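Local coordinates for endoglucanase E (PDB 2WAO), which binds cellulose-derived glucan chains in the active site of its family 2 carbohydrate esterase domain, which probably also removes acetyl groups from plant polysaccharides, at residues D253-L264 / K290-Q299. Residues are numbered along the deposited sequence; the frame is centred on the assembly and turned at random.
With BGC (beta-D-glucopyranose), chain B; BGC (beta-D-glucopyranose), chain C.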
loop_
_atom_site.group_PDB
_atom_site.type_symbol
_atom_site.label_atom_id
_atom_site.label_comp_id
_atom_site.label_asym_id
_atom_site.label_seq_id
_atom_site.Cartn_x
_atom_site.Cartn_y
_atom_site.Cartn_z
ATOM N N ASP A 253 -2.283 -18.562 9.659
ATOM C CA ASP A 253 -1.651 -18.134 10.903
ATOM C C ASP A 253 -1.610 -16.590 11.081
ATOM O O ASP A 253 -1.123 -16.104 12.102
ATOM C CB ASP A 253 -0.217 -18.743 11.035
ATOM C CG ASP A 253 -0.190 -20.289 10.795
ATOM O OD1 ASP A 253 -1.104 -20.994 11.271
ATOM O OD2 ASP A 253 0.717 -20.808 10.083
ATOM N N ALA A 254 -2.113 -15.818 10.098
ATOM C CA ALA A 254 -2.017 -14.361 10.164
ATOM C C ALA A 254 -2.944 -13.752 11.199
ATOM O O ALA A 254 -4.067 -14.254 11.416
ATOM C CB ALA A 254 -2.309 -13.739 8.794
ATOM N N HIS A 255 -2.479 -12.660 11.817
ATOM C CA HIS A 255 -3.311 -11.788 12.667
ATOM C C HIS A 255 -3.981 -10.770 11.747
ATOM O O HIS A 255 -3.279 -10.057 10.999
ATOM C CB HIS A 255 -2.443 -11.065 13.682
ATOM C CG HIS A 255 -1.764 -11.980 14.664
ATOM N ND1 HIS A 255 -2.229 -12.142 15.949
ATOM C CD2 HIS A 255 -0.681 -12.788 14.547
ATOM C CE1 HIS A 255 -1.450 -12.995 16.596
ATOM N NE2 HIS A 255 -0.498 -13.406 15.767
ATOM N N ILE A 256 -5.316 -10.687 11.797
ATOM C CA ILE A 256 -6.045 -9.827 10.817
ATOM C C ILE A 256 -6.633 -8.612 11.558
ATOM O O ILE A 256 -7.424 -8.784 12.513
ATOM C CB ILE A 256 -7.174 -10.607 10.074
ATOM C CG1 ILE A 256 -6.564 -11.816 9.315
ATOM C CG2 ILE A 256 -7.981 -9.661 9.094
ATOM C CD1 ILE A 256 -7.641 -12.777 8.697
ATOM N N PHE A 257 -6.274 -7.407 11.110
ATOM C CA PHE A 257 -6.748 -6.144 11.753
ATOM C C PHE A 257 -7.731 -5.463 10.833
ATOM O O PHE A 257 -7.363 -5.095 9.700
ATOM C CB PHE A 257 -5.539 -5.237 12.052
ATOM C CG PHE A 257 -4.673 -5.774 13.134
ATOM C CD1 PHE A 257 -4.858 -5.348 14.465
ATOM C CD2 PHE A 257 -3.650 -6.689 12.839
ATOM C CE1 PHE A 257 -4.051 -5.848 15.486
ATOM C CE2 PHE A 257 -2.850 -7.200 13.859
ATOM C CZ PHE A 257 -3.040 -6.786 15.169
ATOM N N CYS A 258 -8.980 -5.361 11.287
ATOM C CA CYS A 258 -10.082 -4.749 10.499
ATOM C C CYS A 258 -10.306 -3.305 10.950
ATOM O O CYS A 258 -10.598 -3.058 12.143
ATOM C CB CYS A 258 -11.368 -5.555 10.700
ATOM S SG CYS A 258 -11.198 -7.244 10.125
ATOM N N CYS A 259 -10.149 -2.346 10.043
ATOM C CA CYS A 259 -9.977 -0.936 10.488
ATOM C C CYS A 259 -11.037 -0.034 9.903
ATOM O O CYS A 259 -11.420 -0.207 8.748
ATOM C CB CYS A 259 -8.601 -0.382 10.070
ATOM S SG CYS A 259 -7.196 -1.348 10.616
ATOM N N VAL A 260 -11.517 0.918 10.702
ATOM C CA VAL A 260 -12.463 1.913 10.208
ATOM C C VAL A 260 -11.877 3.315 10.480
ATOM O O VAL A 260 -11.406 3.571 11.562
ATOM C CB VAL A 260 -13.839 1.724 10.922
ATOM C CG1 VAL A 260 -14.757 2.845 10.601
ATOM C CG2 VAL A 260 -14.494 0.388 10.453
ATOM N N GLY A 261 -11.925 4.203 9.495
ATOM C CA GLY A 261 -11.570 5.616 9.675
ATOM C C GLY A 261 -10.371 5.891 8.786
ATOM O O GLY A 261 -9.755 4.959 8.291
ATOM N N PRO A 262 -9.981 7.175 8.651
ATOM C CA PRO A 262 -10.562 8.337 9.337
ATOM C C PRO A 262 -11.465 9.259 8.452
ATOM O O PRO A 262 -11.749 10.389 8.862
ATOM C CB PRO A 262 -9.285 9.112 9.676
ATOM C CG PRO A 262 -8.506 8.952 8.383
ATOM C CD PRO A 262 -8.767 7.545 7.898
ATOM N N MET A 263 -11.871 8.812 7.270
ATOM C CA MET A 263 -12.644 9.649 6.342
ATOM C C MET A 263 -14.171 9.619 6.498
ATOM O O MET A 263 -14.829 10.578 6.142
ATOM C CB MET A 263 -12.273 9.358 4.882
ATOM C CG MET A 263 -10.836 9.737 4.573
ATOM S SD MET A 263 -10.522 9.472 2.817
ATOM C CE MET A 263 -11.559 10.763 2.078
ATOM N N LEU A 264 -14.735 8.530 7.014
ATOM C CA LEU A 264 -16.176 8.452 7.208
ATOM C C LEU A 264 -16.637 9.429 8.298
ATOM O O LEU A 264 -15.863 9.772 9.220
ATOM C CB LEU A 264 -16.610 7.015 7.538
ATOM C CG LEU A 264 -16.553 6.114 6.291
ATOM C CD1 LEU A 264 -16.984 4.720 6.715
ATOM C CD2 LEU A 264 -17.522 6.675 5.182
ATOM N N LYS A 290 -7.868 -14.410 16.210
ATOM C CA LYS A 290 -6.856 -13.551 15.587
ATOM C C LYS A 290 -7.435 -12.634 14.499
ATOM O O LYS A 290 -6.803 -12.398 13.484
ATOM C CB LYS A 290 -5.708 -14.400 15.055
ATOM C CG LYS A 290 -5.010 -15.160 16.200
ATOM C CD LYS A 290 -4.173 -16.299 15.685
ATOM C CE LYS A 290 -3.026 -15.762 14.873
ATOM N NZ LYS A 290 -1.918 -16.799 14.724
ATOM N N VAL A 291 -8.635 -12.104 14.753
ATOM C CA VAL A 291 -9.290 -11.060 13.961
ATOM C C VAL A 291 -9.623 -9.967 15.006
ATOM O O VAL A 291 -10.231 -10.240 16.071
ATOM C CB VAL A 291 -10.552 -11.516 13.293
ATOM C CG1 VAL A 291 -11.087 -10.355 12.407
ATOM C CG2 VAL A 291 -10.220 -12.649 12.393
ATOM N N TYR A 292 -9.168 -8.764 14.704
ATOM C CA TYR A 292 -9.240 -7.599 15.616
ATOM C C TYR A 292 -9.850 -6.406 14.940
ATOM O O TYR A 292 -9.830 -6.282 13.699
ATOM C CB TYR A 292 -7.855 -7.189 16.077
ATOM C CG TYR A 292 -6.977 -8.370 16.472
ATOM C CD1 TYR A 292 -7.244 -9.116 17.634
ATOM C CD2 TYR A 292 -5.895 -8.717 15.689
ATOM C CE1 TYR A 292 -6.393 -10.213 18.010
ATOM C CE2 TYR A 292 -5.040 -9.821 16.028
ATOM C CZ TYR A 292 -5.335 -10.558 17.183
ATOM O OH TYR A 292 -4.497 -11.604 17.495
ATOM N N PHE A 293 -10.345 -5.502 15.775
ATOM C CA PHE A 293 -10.876 -4.230 15.311
ATOM C C PHE A 293 -9.996 -3.013 15.678
ATOM O O PHE A 293 -9.470 -2.919 16.812
ATOM C CB PHE A 293 -12.290 -4.013 15.868
ATOM C CG PHE A 293 -12.902 -2.722 15.423
ATOM C CD1 PHE A 293 -13.300 -2.550 14.089
ATOM C CD2 PHE A 293 -13.072 -1.657 16.334
ATOM C CE1 PHE A 293 -13.864 -1.370 13.639
ATOM C CE2 PHE A 293 -13.637 -0.451 15.895
ATOM C CZ PHE A 293 -14.028 -0.300 14.532
ATOM N N VAL A 294 -9.858 -2.086 14.733
ATOM C CA VAL A 294 -9.144 -0.804 15.024
ATOM C C VAL A 294 -9.923 0.347 14.431
ATOM O O VAL A 294 -10.336 0.296 13.272
ATOM C CB VAL A 294 -7.684 -0.764 14.461
ATOM C CG1 VAL A 294 -6.944 0.540 14.857
ATOM C CG2 VAL A 294 -6.894 -2.042 14.814
ATOM N N GLU A 295 -10.176 1.370 15.242
ATOM C CA GLU A 295 -10.783 2.602 14.706
ATOM C C GLU A 295 -9.805 3.776 14.743
ATOM O O GLU A 295 -9.239 4.104 15.817
ATOM C CB GLU A 295 -12.075 2.969 15.433
ATOM C CG GLU A 295 -12.688 4.238 14.787
ATOM C CD GLU A 295 -14.088 4.610 15.321
ATOM O OE1 GLU A 295 -14.643 3.823 16.151
ATOM O OE2 GLU A 295 -14.610 5.675 14.859
ATOM N N PHE A 296 -9.579 4.383 13.570
ATOM C CA PHE A 296 -8.840 5.647 13.486
ATOM C C PHE A 296 -9.848 6.759 13.661
ATOM O O PHE A 296 -10.808 6.864 12.882
ATOM C CB PHE A 296 -8.122 5.765 12.149
ATOM C CG PHE A 296 -7.235 4.581 11.823
ATOM C CD1 PHE A 296 -6.026 4.396 12.502
ATOM C CD2 PHE A 296 -7.579 3.701 10.787
ATOM C CE1 PHE A 296 -5.173 3.344 12.172
ATOM C CE2 PHE A 296 -6.744 2.645 10.452
ATOM C CZ PHE A 296 -5.541 2.458 11.138
ATOM N N PRO A 297 -9.677 7.567 14.714
ATOM C CA PRO A 297 -10.645 8.634 14.962
ATOM C C PRO A 297 -10.791 9.517 13.736
ATOM O O PRO A 297 -9.811 9.802 13.021
ATOM C CB PRO A 297 -9.991 9.436 16.107
ATOM C CG PRO A 297 -9.258 8.379 16.847
ATOM C CD PRO A 297 -8.626 7.552 15.745
ATOM N N GLN A 298 -12.031 9.904 13.477
ATOM C CA GLN A 298 -12.353 10.733 12.315
ATOM C C GLN A 298 -11.459 11.982 12.257
ATOM O O GLN A 298 -11.240 12.650 13.269
ATOM C CB GLN A 298 -13.798 11.149 12.453
ATOM C CG GLN A 298 -14.288 11.944 11.309
ATOM C CD GLN A 298 -15.632 12.599 11.586
ATOM O OE1 GLN A 298 -16.348 12.269 12.550
ATOM N NE2 GLN A 298 -15.979 13.519 10.733
ATOM N N GLN A 299 -10.941 12.285 11.080
ATOM C CA GLN A 299 -10.159 13.518 10.892
ATOM C C GLN A 299 -11.120 14.707 11.111
ATOM O O GLN A 299 -12.264 14.686 10.656
ATOM C CB GLN A 299 -9.470 13.552 9.501
ATOM C CG GLN A 299 -10.428 13.496 8.350
ATOM C CD GLN A 299 -9.794 13.311 6.950
ATOM O OE1 GLN A 299 -8.556 13.198 6.782
ATOM N NE2 GLN A 299 -10.672 13.269 5.938
HETATM C C2 BGC B . -17.302 16.112 3.560
HETATM C C3 BGC B . -17.346 14.974 2.548
HETATM C C4 BGC B . -16.118 14.061 2.679
HETATM C C5 BGC B . -15.729 13.734 4.132
HETATM C C6 BGC B . -14.354 13.084 4.227
HETATM C C1 BGC B . -16.991 15.511 4.926
HETATM O O2 BGC B . -18.564 16.703 3.605
HETATM O O3 BGC B . -17.420 15.555 1.262
HETATM O O4 BGC B . -16.318 13.148 1.716
HETATM O O5 BGC B . -15.724 14.923 4.904
HETATM O O6 BGC B . -13.811 13.089 5.553
HETATM C C2 BGC C . -16.242 16.247 9.225
HETATM C C3 BGC C . -15.896 16.455 7.756
HETATM C C4 BGC C . -17.119 16.243 6.871
HETATM C C5 BGC C . -18.324 17.005 7.413
HETATM C C6 BGC C . -19.566 16.728 6.576
HETATM C C1 BGC C . -17.508 17.009 9.601
HETATM O O1 BGC C . -17.852 16.717 10.937
HETATM O O2 BGC C . -15.171 16.691 10.028
HETATM O O3 BGC C . -14.883 15.550 7.379
HETATM O O4 BGC C . -16.978 16.513 5.919
HETATM O O5 BGC C . -18.561 16.620 8.749
HETATM O O6 BGC C . -20.718 17.024 7.334
#
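Y292 OH and H255 ND1 share a hydrogen bond of 2.8 Å at the rims of their rings, whose planes differ by only 15°. Above the H255 imidazole lies K290 CE, a CH-pi contact 3.6 Å from the ring centroid. The lysine chain bends at chi3 (66°) and carries NZ on to D253 O, 2.8 Å away, which it meets from above the carbonyl plane. The Y292 ring also lies obliquely against F257, with Y292 CD2 over the F257 ring face, 3.4 Å from F257 CE1. Along the strands, the backbone edges that face each other pair in parallel register: the N-H groups of I256, C258 and V260 go to the carbonyl O of K290, Y292 and V294 respectively, and their own carbonyls accept from the N-H of Y292, V294 and F296. I256 O also receives V291 CA-H, and V260 O receives E295 CA-H. The two strands are joined through helix 266-285 in a beta-alpha-beta crossover, with 291-295 at the edge of the parallel sheet of an SGNH (GDSL-like) hydrolase domain; strand 216-220 bonds to the far side of 255-260. F293 sets CE1 against V260 CG2, 3.7 Å apart, on the helix 266-285 side, where the E295 carboxylate forms a salt bridge with R273. Beyond the strands, P262, preceded by a cis peptide bond, offers its O to Q299 N-H, 3.0 Å from Q299 N, in the carbonyl plane on a lone pair. In the glycan pocket, glucose O6 of chain B donates to M263 O (2.8 Å) and accepts from Q299 NE2, which also hydrogen-bonds to W309 O.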